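Local coordinates for protein whirlin (Mus musculus, PDB 6FDD) that serves as a scaffold of the USH2 complex in hearing and vision, needed to elongate and maintain hair-cell stereocilia, represented here by its HHD2 helical domain, at residues 48-51 with 52-55; 64-67 with 68-71. All coordinates share one frame; numbering follows the deposited sequence.

Interaction 1. Residues 48-51 with 52-55; sequences MALF and ELLN
Leu-50 and Leu-54 close the C-terminal end of helix 43-53. The amide N of Leu-54 donates to O of Leu-50 at 2.8 Å, with an N-H...O angle of 166° and the donor nearly in line with the C=O bond. The two preceding i to i+4 bonds are longer and more bent: Glu-52 N lies 3.2 Å from Met-48 O, and Leu-53 N reaches Ala-49 O at 137°. O of Leu-50 also takes a weak bond from Leu-53 N, three residues on. Leu-54, already past the helix, departs from helical backbone angles and is the centre of an inverse gamma turn, where this helix of the all-helical HHD2 domain gives way to a loop.

Apolar contact follows the same spacing. CD2 of Leu-50 meets CD2 of Leu-53 at 4.2 Å, and CB of Leu-50 meets CD1 of Leu-54. With chi1 at -52°, CG of Leu-54 stands beside its own backbone N and lies 3.3 Å from O of Leu-50, flanking the bonded carbonyl. Leu-50 and Leu-54 are buried and Leu-53 partly so: Leu-50 and Leu-53 touch helix 23-37, while Leu-54 packs against both Met-29 and Leu-63. On the exposed side, CG of Glu-52 lies 3.5 Å from Met-48 O.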
HETATM    1  N   MSE A  48       4.786  -6.726   1.755  1.00 16.69           N
HETATM    2  CA  MSE A  48       5.626  -6.968   2.944  1.00 16.90           C
HETATM    3  C   MSE A  48       6.232  -5.673   3.499  1.00 20.36           C
HETATM    4  O   MSE A  48       6.234  -5.464   4.714  1.00 20.35           O
HETATM    5  CB  MSE A  48       6.682  -8.021   2.640  1.00 19.09           C
HETATM    6  CG  MSE A  48       6.052  -9.383   2.362  1.00 24.64           C
HETATM    7 SE   MSE A  48       7.357 -10.782   2.260  1.00 32.53          SE
HETATM    8  CE  MSE A  48       8.334 -10.218   0.740  1.00 28.59           C
ATOM      9  N   ALA A  49       6.658  -4.769   2.609  1.00 18.12           N
ATOM     10  CA  ALA A  49       7.211  -3.470   3.013  1.00 18.31           C
ATOM     11  C   ALA A  49       6.130  -2.640   3.701  1.00 21.81           C
ATOM     12  O   ALA A  49       6.397  -2.005   4.719  1.00 21.34           O
ATOM     13  CB  ALA A  49       7.755  -2.738   1.806  1.00 19.52           C
ATOM     14  N   LEU A  50       4.894  -2.678   3.172  1.00 19.30           N
ATOM     15  CA  LEU A  50       3.767  -1.949   3.776  1.00 18.30           C
ATOM     16  C   LEU A  50       3.371  -2.529   5.128  1.00 21.91           C
ATOM     17  O   LEU A  50       3.008  -1.770   6.022  1.00 20.37           O
ATOM     18  CB  LEU A  50       2.566  -1.871   2.822  1.00 18.75           C
ATOM     19  CG  LEU A  50       2.807  -1.024   1.547  1.00 23.84           C
ATOM     20  CD1 LEU A  50       1.566  -0.927   0.740  1.00 25.54           C
ATOM     21  CD2 LEU A  50       3.265   0.408   1.875  1.00 26.35           C
ATOM     22  N   PHE A  51       3.487  -3.869   5.310  1.00 19.25           N
ATOM     23  CA  PHE A  51       3.219  -4.491   6.611  1.00 18.45           C
ATOM     24  C   PHE A  51       4.206  -3.951   7.681  1.00 21.62           C
ATOM     25  O   PHE A  51       3.844  -3.822   8.853  1.00 20.62           O
ATOM     26  CB  PHE A  51       3.373  -6.021   6.500  1.00 19.89           C
ATOM     27  CG  PHE A  51       2.263  -6.790   5.805  1.00 21.31           C
ATOM     28  CD1 PHE A  51       0.992  -6.249   5.681  1.00 24.07           C
ATOM     29  CD2 PHE A  51       2.464  -8.104   5.384  1.00 23.95           C
ATOM     30  CE1 PHE A  51      -0.051  -6.986   5.094  1.00 24.59           C
ATOM     31  CE2 PHE A  51       1.421  -8.839   4.789  1.00 25.51           C
ATOM     32  CZ  PHE A  51       0.175  -8.271   4.645  1.00 23.27           C
ATOM     33  N   GLU A  52       5.442  -3.636   7.263  1.00 19.86           N
ATOM     34  CA  GLU A  52       6.468  -3.080   8.164  1.00 20.07           C
ATOM     35  C   GLU A  52       6.150  -1.621   8.521  1.00 24.16           C
ATOM     36  O   GLU A  52       6.463  -1.161   9.618  1.00 24.80           O
ATOM     37  CB  GLU A  52       7.864  -3.164   7.529  1.00 21.48           C
ATOM     38  CG  GLU A  52       8.356  -4.586   7.316  1.00 25.53           C
ATOM     39  CD  GLU A  52       8.654  -5.401   8.565  1.00 37.89           C
ATOM     40  OE1 GLU A  52       8.707  -4.828   9.678  1.00 33.19           O
ATOM     41  OE2 GLU A  52       8.898  -6.618   8.411  1.00 30.89           O
ATOM     42  N   LEU A  53       5.528  -0.904   7.599  1.00 20.31           N
ATOM     43  CA  LEU A  53       5.188   0.509   7.789  1.00 19.51           C
ATOM     44  C   LEU A  53       3.896   0.729   8.582  1.00 22.82           C
ATOM     45  O   LEU A  53       3.842   1.598   9.455  1.00 23.38           O
ATOM     46  CB  LEU A  53       5.066   1.172   6.397  1.00 20.03           C
ATOM     47  CG  LEU A  53       4.723   2.659   6.362  1.00 25.29           C
ATOM     48  CD1 LEU A  53       5.891   3.505   6.890  1.00 26.43           C
ATOM     49  CD2 LEU A  53       4.354   3.085   4.948  1.00 28.33           C
ATOM     50  N   LEU A  54       2.840  -0.008   8.231  1.00 20.19           N
ATOM     51  CA  LEU A  54       1.494   0.171   8.782  1.00 20.29           C
ATOM     52  C   LEU A  54       1.313  -0.602  10.088  1.00 25.73           C
ATOM     53  O   LEU A  54       0.726  -1.686  10.104  1.00 25.08           O
ATOM     54  CB  LEU A  54       0.457  -0.200   7.699  1.00 20.53           C
ATOM     55  CG  LEU A  54       0.638   0.496   6.338  1.00 24.62           C
ATOM     56  CD1 LEU A  54      -0.339  -0.040   5.320  1.00 24.56           C
ATOM     57  CD2 LEU A  54       0.534   2.039   6.464  1.00 24.13           C
ATOM     58  N   ASN A  55       1.856  -0.039  11.180  1.00 22.90           N
ATOM     59  CA  ASN A  55       1.900  -0.693  12.491  1.00 23.46           C
ATOM     60  C   ASN A  55       0.600  -0.669  13.293  1.00 31.30           C
ATOM     61  O   ASN A  55       0.378  -1.586  14.077  1.00 32.88           O
ATOM     62  CB  ASN A  55       3.044  -0.142  13.337  1.00 24.42           C
ATOM     63  CG  ASN A  55       2.937   1.331  13.653  1.00 34.55           C
ATOM     64  OD1 ASN A  55       2.766   2.161  12.769  1.00 24.58           O
ATOM     65  ND2 ASN A  55       3.039   1.694  14.918  1.00 30.39           N
TER

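Interaction 2. Residues 64-67 with 68-71; sequences SEVR and SIIS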
ATOM      1  N   SER A  64      -6.612  -1.172   1.935  1.00 30.87           N
ATOM      2  CA  SER A  64      -7.829  -1.241   1.101  1.00 32.03           C
ATOM      3  C   SER A  64      -7.802  -0.121   0.040  1.00 36.01           C
ATOM      4  O   SER A  64      -8.281  -0.330  -1.073  1.00 35.90           O
ATOM      5  CB  SER A  64      -9.102  -1.187   1.942  1.00 36.78           C
ATOM      6  OG  SER A  64      -9.226   0.033   2.651  1.00 48.41           O
ATOM      7  N   GLU A  65      -7.176   1.032   0.359  1.00 33.13           N
ATOM      8  CA  GLU A  65      -7.011   2.124  -0.608  1.00 32.81           C
ATOM      9  C   GLU A  65      -5.924   1.762  -1.613  1.00 34.64           C
ATOM     10  O   GLU A  65      -6.078   2.033  -2.802  1.00 34.02           O
ATOM     11  CB  GLU A  65      -6.692   3.455   0.088  1.00 34.74           C
ATOM     12  CG  GLU A  65      -7.710   3.898   1.134  1.00 47.79           C
ATOM     13  CD  GLU A  65      -9.037   4.444   0.638  1.00 81.91           C
ATOM     14  OE1 GLU A  65      -9.237   4.552  -0.595  1.00 82.24           O
ATOM     15  OE2 GLU A  65      -9.880   4.782   1.499  1.00 85.32           O
ATOM     16  N   VAL A  66      -4.826   1.110  -1.144  1.00 28.76           N
ATOM     17  CA  VAL A  66      -3.731   0.645  -2.015  1.00 27.83           C
ATOM     18  C   VAL A  66      -4.260  -0.363  -3.037  1.00 30.89           C
ATOM     19  O   VAL A  66      -3.841  -0.335  -4.190  1.00 30.97           O
ATOM     20  CB  VAL A  66      -2.532   0.085  -1.190  1.00 30.66           C
ATOM     21  CG1 VAL A  66      -1.510  -0.649  -2.065  1.00 30.74           C
ATOM     22  CG2 VAL A  66      -1.861   1.195  -0.391  1.00 30.10           C
ATOM     23  N   ARG A  67      -5.177  -1.249  -2.620  1.00 29.36           N
ATOM     24  CA  ARG A  67      -5.766  -2.269  -3.495  1.00 29.79           C
ATOM     25  C   ARG A  67      -6.323  -1.662  -4.794  1.00 34.70           C
ATOM     26  O   ARG A  67      -6.128  -2.227  -5.868  1.00 33.24           O
ATOM     27  CB  ARG A  67      -6.870  -3.046  -2.756  1.00 30.02           C
ATOM     28  CG  ARG A  67      -7.271  -4.324  -3.467  1.00 32.34           C
ATOM     29  CD  ARG A  67      -8.438  -5.028  -2.807  1.00 35.11           C
ATOM     30  NE  ARG A  67      -8.762  -6.265  -3.521  1.00 39.15           N
ATOM     31  CZ  ARG A  67      -9.582  -6.340  -4.567  1.00 51.80           C
ATOM     32  NH1 ARG A  67     -10.189  -5.248  -5.024  1.00 36.83           N
ATOM     33  NH2 ARG A  67      -9.799  -7.501  -5.164  1.00 36.69           N
ATOM     34  N   SER A  68      -6.962  -0.492  -4.679  1.00 34.19           N
ATOM     35  CA  SER A  68      -7.576   0.230  -5.797  1.00 35.76           C
ATOM     36  C   SER A  68      -6.575   0.771  -6.836  1.00 41.57           C
ATOM     37  O   SER A  68      -6.983   1.048  -7.963  1.00 42.22           O
ATOM     38  CB  SER A  68      -8.448   1.362  -5.267  1.00 39.36           C
ATOM     39  OG  SER A  68      -9.376   0.874  -4.314  1.00 51.26           O
ATOM     40  N   ILE A  69      -5.279   0.903  -6.479  1.00 38.33           N
ATOM     41  CA  ILE A  69      -4.283   1.470  -7.387  1.00 38.95           C
ATOM     42  C   ILE A  69      -3.297   0.429  -7.969  1.00 43.09           C
ATOM     43  O   ILE A  69      -2.512   0.790  -8.848  1.00 43.75           O
ATOM     44  CB  ILE A  69      -3.545   2.696  -6.752  1.00 43.07           C
ATOM     45  CG1 ILE A  69      -2.771   2.349  -5.461  1.00 43.64           C
ATOM     46  CG2 ILE A  69      -4.522   3.851  -6.499  1.00 45.02           C
ATOM     47  CD1 ILE A  69      -1.333   1.909  -5.653  1.00 53.59           C
ATOM     48  N   ILE A  70      -3.336  -0.840  -7.510  1.00 39.01           N
ATOM     49  CA  ILE A  70      -2.444  -1.887  -8.036  1.00 38.77           C
ATOM     50  C   ILE A  70      -2.975  -2.463  -9.379  1.00 43.02           C
ATOM     51  O   ILE A  70      -4.172  -2.338  -9.663  1.00 43.48           O
ATOM     52  CB  ILE A  70      -2.096  -2.994  -6.991  1.00 41.46           C
ATOM     53  CG1 ILE A  70      -3.286  -3.917  -6.683  1.00 41.21           C
ATOM     54  CG2 ILE A  70      -1.489  -2.420  -5.706  1.00 40.64           C
ATOM     55  CD1 ILE A  70      -2.990  -5.305  -7.005  1.00 47.48           C
ATOM     56  N   SER A  71      -2.087  -3.090 -10.197  1.00 38.76           N
ATOM     57  CA  SER A  71      -2.459  -3.647 -11.503  1.00 38.61           C
ATOM     58  C   SER A  71      -3.539  -4.731 -11.364  1.00 41.67           C
ATOM     59  O   SER A  71      -3.389  -5.611 -10.515  1.00 39.73           O
ATOM     60  CB  SER A  71      -1.237  -4.208 -12.221  1.00 42.92           C
ATOM     61  OG  SER A  71      -1.587  -4.753 -13.481  1.00 55.56           O
TER
HETATM   62  O   HOH W   1      -6.744  -2.331  -8.532  1.00 43.39           O
HETATM   63  O   HOH W   2     -10.295  -2.374  -4.233  1.00 52.60           O
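Val-66 O gathers backbone bonds from Ile-69 and Ile-70 near the end of helix 62-67. Ile-69 N donates to it at 3.0 Å with an N-H...O angle of 157°, but the approach is from above the carbonyl plane, 54° out of it, rather than along a lone pair. Ile-70 N adds a weak second bond to the same oxygen. One residue earlier, Ser-68 N is only weakly bonded to Glu-65 O, an i to i+3 pair, so i to i+3 pairing carries much of the backbone bonding here.

Side chains close over this carbonyl. CG1 of Ile-69, set between its backbone N and carbonyl carbon by chi1 of 61°, comes to 3.2 Å from Val-66 O. CG2 of Ile-70 meets CG1 of Val-66 at 4.0 Å, the two side chains crossing at about a right angle. In the HHD2 helical bundle this is the exit from helix 62-67 into the loop before helix 75-81. Val-66 touches Leu-13, Met-29 and Met-46, while Ile-70 reaches Met-46, Tyr-36 and Phe-78, so neighbouring side chains of one turn contact four other helices.

Two waters bridge polar atoms along this turn. Water 1 donates to Arg-67 O at 2.7 Å and to Ile-70 O at 2.8 Å, linking two carbonyls across the departing chain. Water 2 accepts from NH1 of Arg-67 at 3.0 Å, lying at the edge of the guanidinium in its plane, and makes a weak bond with OG of Ser-68. The aliphatic chain of Arg-67 is extended from CG to NE, and its NE forms a salt bridge with Asp-79, tying the turn to helix 75-81.

Overall arrangement
Both interactions are C-terminal helix ends, lying on opposite sides of the chain's centre with their own centres about 15 Å apart, and each is partly buried. In series along the chain, they meet through Leu-50 CD1 and Val-66 CG1, and both pack on helix 23-37. Interaction 1 keeps alpha-helical i to i+4 bonding up to a nearly straight final bond, and its buried side is made of leucines. Interaction 2 relies more on i to i+3 pairs, has beta-branched side chains inside, and adds two bridging waters. Its reach is wider, extending to helices 11-20, 43-53 and 75-81, the last also through the outside partner Asp-79 of Arg-67.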